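PDB 3GZB: putative SnoaL-like polyketide cyclase from Shewanella putrefaciens, which is of unproven function but may act as a SnoaL-like polyketide cyclase or related lyase. Local coordinates for residues V7-V10 and S11-A14; R64-I67 and D68-R72. All blocks are in the same frame, centred on the assembly; numbering follows the deposited sequence. Where two conformers were deposited one is given.

Interaction 1 and interaction 2 are both local contacts within one run of chain, and they sit on opposite sides of the chain's centre, their own centres about 27 Å apart and their nearest atoms about 19 Å apart. Residues 7-14 form a turn in the N-terminal arm and lie against helix 21-34, whereas residues 64-72 are part of helix 63-73, packed beside helix 38-42. Both helices, 21-34 and 63-73, belong to the helical part of an NTF2-like fold with its curled mixed sheet. At interaction 2 the nearest atoms of the L70 side chain and a bound (4R)-2-methylpentane-2,4-diol are about 3 Å apart; the diol is probably a crystallisation additive, though such molecules often mark pockets.

Interaction 1: residues V7-V10 and S11-A14; sequences VIPV and SAQA
A short helix-like turn in the N-terminal arm, ahead of helix 21-34, joins P9 and V10 to A12 and Q13 through two successive i to i+3 hydrogen bonds. A12 N donates to P9 O at 2.9 Å, and Q13 N donates to V10 O, also at 2.9 Å. Both are bent, with N-H...O angles near 140°. Together with the helical backbone angles of residues 11-14, these two bonds make a single helix-like turn. The side chain of Q13 sets out toward 7-10 and runs on extended beyond CG. Its CG lies anti to its carbonyl carbon (chi1 -54°), which brings it 3.5 Å from I8 CG2 in one of the two conformers of I8, where the two side chains cross at about a right angle. Farther out, the amide oxygen OE1 of Q13 lies beside V10, 3.9 Å from V10 CG1. On another side of the turn, P9 CG rests 4.0 Å from A12 CB, and S11 OG lies 3.6 Å from P9 CB. V10 also touches V27, S11 meets D31 and A14 meets Q24, all on helix 21-34, and V10 and A14 both meet M19 in the loop before it.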
loop_
_atom_site.group_PDB
_atom_site.type_symbol
_atom_site.label_atom_id
_atom_site.label_comp_id
_atom_site.label_asym_id
_atom_site.label_seq_id
_atom_site.Cartn_x
_atom_site.Cartn_y
_atom_site.Cartn_z
ATOM N N VAL A 7 14.666 17.081 5.486
ATOM C CA VAL A 7 14.065 16.560 4.238
ATOM C C VAL A 7 15.236 16.270 3.296
ATOM O O VAL A 7 16.005 17.162 2.957
ATOM C CB VAL A 7 13.123 17.563 3.593
ATOM C CG1 VAL A 7 12.614 17.024 2.239
ATOM C CG2 VAL A 7 11.931 17.830 4.524
ATOM N N ILE A 8 15.297 15.007 2.865
ATOM C CA ILE A 8 16.411 14.408 2.108
ATOM C C ILE A 8 15.807 13.794 0.815
ATOM O O ILE A 8 14.874 13.014 0.929
ATOM C CB ILE A 8 16.988 13.242 2.994
ATOM C CG1 ILE A 8 17.634 13.802 4.270
ATOM C CG2 ILE A 8 17.981 12.349 2.258
ATOM C CD1 ILE A 8 18.589 14.848 3.971
ATOM N N PRO A 9 16.343 14.084 -0.381
ATOM C CA PRO A 9 15.896 13.304 -1.524
ATOM C C PRO A 9 16.272 11.844 -1.318
ATOM O O PRO A 9 17.380 11.548 -0.871
ATOM C CB PRO A 9 16.681 13.897 -2.703
ATOM C CG PRO A 9 17.777 14.628 -2.149
ATOM C CD PRO A 9 17.493 14.936 -0.715
ATOM N N VAL A 10 15.387 10.914 -1.631
ATOM C CA VAL A 10 15.661 9.494 -1.444
ATOM C C VAL A 10 16.863 9.062 -2.351
ATOM O O VAL A 10 17.611 8.165 -1.972
ATOM C CB VAL A 10 14.429 8.632 -1.631
ATOM C CG1 VAL A 10 14.708 7.153 -1.347
ATOM C CG2 VAL A 10 13.318 9.085 -0.659
ATOM N N SER A 11 17.034 9.711 -3.487
ATOM C CA SER A 11 18.198 9.461 -4.323
ATOM C C SER A 11 19.506 9.654 -3.551
ATOM O O SER A 11 20.488 8.968 -3.866
ATOM C CB SER A 11 18.175 10.381 -5.529
ATOM O OG SER A 11 18.231 11.747 -5.169
ATOM N N ALA A 12 19.528 10.567 -2.570
ATOM C CA ALA A 12 20.752 10.750 -1.763
ATOM C C ALA A 12 20.969 9.652 -0.725
ATOM O O ALA A 12 22.053 9.581 -0.183
ATOM C CB ALA A 12 20.769 12.147 -1.037
ATOM N N GLN A 13 19.949 8.862 -0.406
ATOM C CA GLN A 13 20.004 7.711 0.492
ATOM C C GLN A 13 20.261 6.398 -0.229
ATOM O O GLN A 13 20.615 5.406 0.395
ATOM C CB GLN A 13 18.693 7.584 1.292
ATOM C CG GLN A 13 18.314 8.833 2.038
ATOM C CD GLN A 13 16.995 8.659 2.764
ATOM O OE1 GLN A 13 15.983 8.253 2.183
ATOM N NE2 GLN A 13 17.033 8.906 4.074
ATOM N N ALA A 14 20.023 6.392 -1.552
ATOM C CA ALA A 14 19.978 5.146 -2.318
ATOM C C ALA A 14 21.285 4.418 -2.343
ATOM O O ALA A 14 21.289 3.195 -2.456
ATOM C CB ALA A 14 19.517 5.396 -3.773
#

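Interaction 2: residues R64-I67 and D68-R72; sequences RFII and DFLER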
loop_
_atom_site.group_PDB
_atom_site.type_symbol
_atom_site.label_atom_id
_atom_site.label_comp_id
_atom_site.label_asym_id
_atom_site.label_seq_id
_atom_site.Cartn_x
_atom_site.Cartn_y
_atom_site.Cartn_z
ATOM N N ARG A 64 2.841 2.646 -24.205
ATOM C CA ARG A 64 2.403 3.792 -24.995
ATOM C C ARG A 64 1.079 4.383 -24.473
ATOM O O ARG A 64 0.881 5.586 -24.457
ATOM C CB ARG A 64 2.334 3.478 -26.486
ATOM C CG ARG A 64 3.653 2.997 -27.000
ATOM C CD ARG A 64 3.618 2.822 -28.511
ATOM N NE ARG A 64 4.889 2.236 -28.946
ATOM C CZ ARG A 64 5.995 2.951 -29.124
ATOM N NH1 ARG A 64 6.001 4.267 -28.926
ATOM N NH2 ARG A 64 7.100 2.308 -29.490
ATOM N N PHE A 65 0.160 3.536 -24.065
ATOM C CA PHE A 65 -1.112 4.014 -23.527
ATOM C C PHE A 65 -0.908 4.670 -22.149
ATOM O O PHE A 65 -1.589 5.661 -21.837
ATOM C CB PHE A 65 -2.046 2.812 -23.373
ATOM C CG PHE A 65 -2.554 2.194 -24.660
ATOM C CD1 PHE A 65 -2.203 2.621 -25.918
ATOM C CD2 PHE A 65 -3.381 1.096 -24.592
ATOM C CE1 PHE A 65 -2.696 2.015 -27.084
ATOM C CE2 PHE A 65 -3.861 0.476 -25.745
ATOM C CZ PHE A 65 -3.517 0.932 -26.987
ATOM N N ILE A 66 -0.005 4.126 -21.352
ATOM C CA ILE A 66 0.276 4.688 -20.030
ATOM C C ILE A 66 0.879 6.097 -20.200
ATOM O O ILE A 66 0.420 7.046 -19.577
ATOM C CB ILE A 66 1.200 3.785 -19.197
ATOM C CG1 ILE A 66 0.565 2.439 -18.959
ATOM C CG2 ILE A 66 1.636 4.501 -17.900
ATOM C CD1 ILE A 66 1.560 1.370 -18.430
ATOM N N ILE A 67 1.889 6.217 -21.068
ATOM C CA ILE A 67 2.560 7.513 -21.252
ATOM C C ILE A 67 1.581 8.564 -21.760
ATOM O O ILE A 67 1.581 9.720 -21.330
ATOM C CB ILE A 67 3.807 7.405 -22.152
ATOM C CG1 ILE A 67 4.899 6.563 -21.462
ATOM C CG2 ILE A 67 4.360 8.813 -22.573
ATOM C CD1 ILE A 67 5.675 7.269 -20.344
ATOM N N ASP A 68 0.737 8.195 -22.732
ATOM C CA ASP A 68 -0.229 9.185 -23.207
ATOM C C ASP A 68 -1.194 9.647 -22.113
ATOM O O ASP A 68 -1.462 10.839 -22.012
ATOM C CB ASP A 68 -1.022 8.656 -24.419
ATOM C CG ASP A 68 -1.769 9.733 -25.122
ATOM O OD1 ASP A 68 -1.101 10.496 -25.854
ATOM O OD2 ASP A 68 -3.004 9.842 -24.981
ATOM N N PHE A 69 -1.714 8.721 -21.326
ATOM C CA PHE A 69 -2.576 9.048 -20.201
ATOM C C PHE A 69 -1.869 9.982 -19.206
ATOM O O PHE A 69 -2.456 10.992 -18.782
ATOM C CB PHE A 69 -3.107 7.749 -19.558
ATOM C CG PHE A 69 -3.212 7.785 -18.058
ATOM C CD1 PHE A 69 -4.210 8.464 -17.433
ATOM C CD2 PHE A 69 -2.296 7.112 -17.303
ATOM C CE1 PHE A 69 -4.280 8.486 -16.040
ATOM C CE2 PHE A 69 -2.344 7.147 -15.897
ATOM C CZ PHE A 69 -3.336 7.827 -15.290
ATOM N N LEU A 70 -0.632 9.664 -18.867
ATOM C CA LEU A 70 0.144 10.487 -17.889
ATOM C C LEU A 70 0.373 11.882 -18.437
ATOM O O LEU A 70 0.147 12.869 -17.716
ATOM C CB LEU A 70 1.467 9.827 -17.571
ATOM C CG LEU A 70 1.384 8.545 -16.797
ATOM C CD1 LEU A 70 2.808 7.892 -16.702
ATOM C CD2 LEU A 70 0.796 8.816 -15.382
ATOM N N GLU A 71 0.794 11.961 -19.698
ATOM C CA GLU A 71 1.120 13.268 -20.279
ATOM C C GLU A 71 -0.117 14.149 -20.314
ATOM O O GLU A 71 -0.085 15.358 -19.976
ATOM C CB GLU A 71 1.771 13.141 -21.668
ATOM C CG GLU A 71 2.390 14.444 -22.115
ATOM C CD GLU A 71 3.198 14.324 -23.402
ATOM O OE1 GLU A 71 2.912 13.413 -24.210
ATOM O OE2 GLU A 71 4.107 15.173 -23.600
ATOM N N ARG A 72 -1.222 13.586 -20.767
ATOM C CA ARG A 72 -2.493 14.330 -20.793
ATOM C C ARG A 72 -2.979 14.741 -19.381
ATOM O O ARG A 72 -3.363 15.892 -19.158
ATOM C CB ARG A 72 -3.592 13.590 -21.532
ATOM C CG ARG A 72 -3.339 13.438 -23.001
ATOM C CD ARG A 72 -4.446 12.630 -23.672
ATOM N NE ARG A 72 -4.233 12.448 -25.087
ATOM C CZ ARG A 72 -4.575 13.325 -26.028
ATOM N NH1 ARG A 72 -5.125 14.494 -25.706
ATOM N NH2 ARG A 72 -4.366 13.043 -27.329
#
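I66 has CG2 anti to its backbone N, and L70 has CG anti to its carbonyl carbon (chi1 -68°); these torsions bring I66 CG2 to 3.8 Å from L70 CD1. The two side chains lie side by side and point the same way, one helical turn apart. L70 CG also sits 3.3 Å from I66 O, the carbonyl that accepts from L70 N at 2.9 Å. This is one of five consecutive i to i+4 bonds that make 64-72 regular alpha-helix, the others running from D68 N to R64 O, F69 N to F65 O, E71 N to I67 O and R72 N to D68 O; the four donated by D68 to E71 are all close to straight. Within the NTF2-like fold this helix, 63-73, turns I67 and L70 onto L41 of helix 38-42, and I66, I67 and L70 onto Y45. An alanine in place of L70 would remove the branched end and is likely to leave I66 CG2 without this apolar neighbour one turn on and open a gap beside L41 and Y45. F69 CD2 lies 3.5 Å from I66 O, and its ring stacks with that of Y60. Where the helix faces solvent, D68 and R72 form a salt bridge one turn apart: R72 NE donates to D68 OD2 at 2.9 Å, meeting it on the syn side, 28° out of the carboxylate plane, while the oxygen lies in the guanidinium plane at its edge.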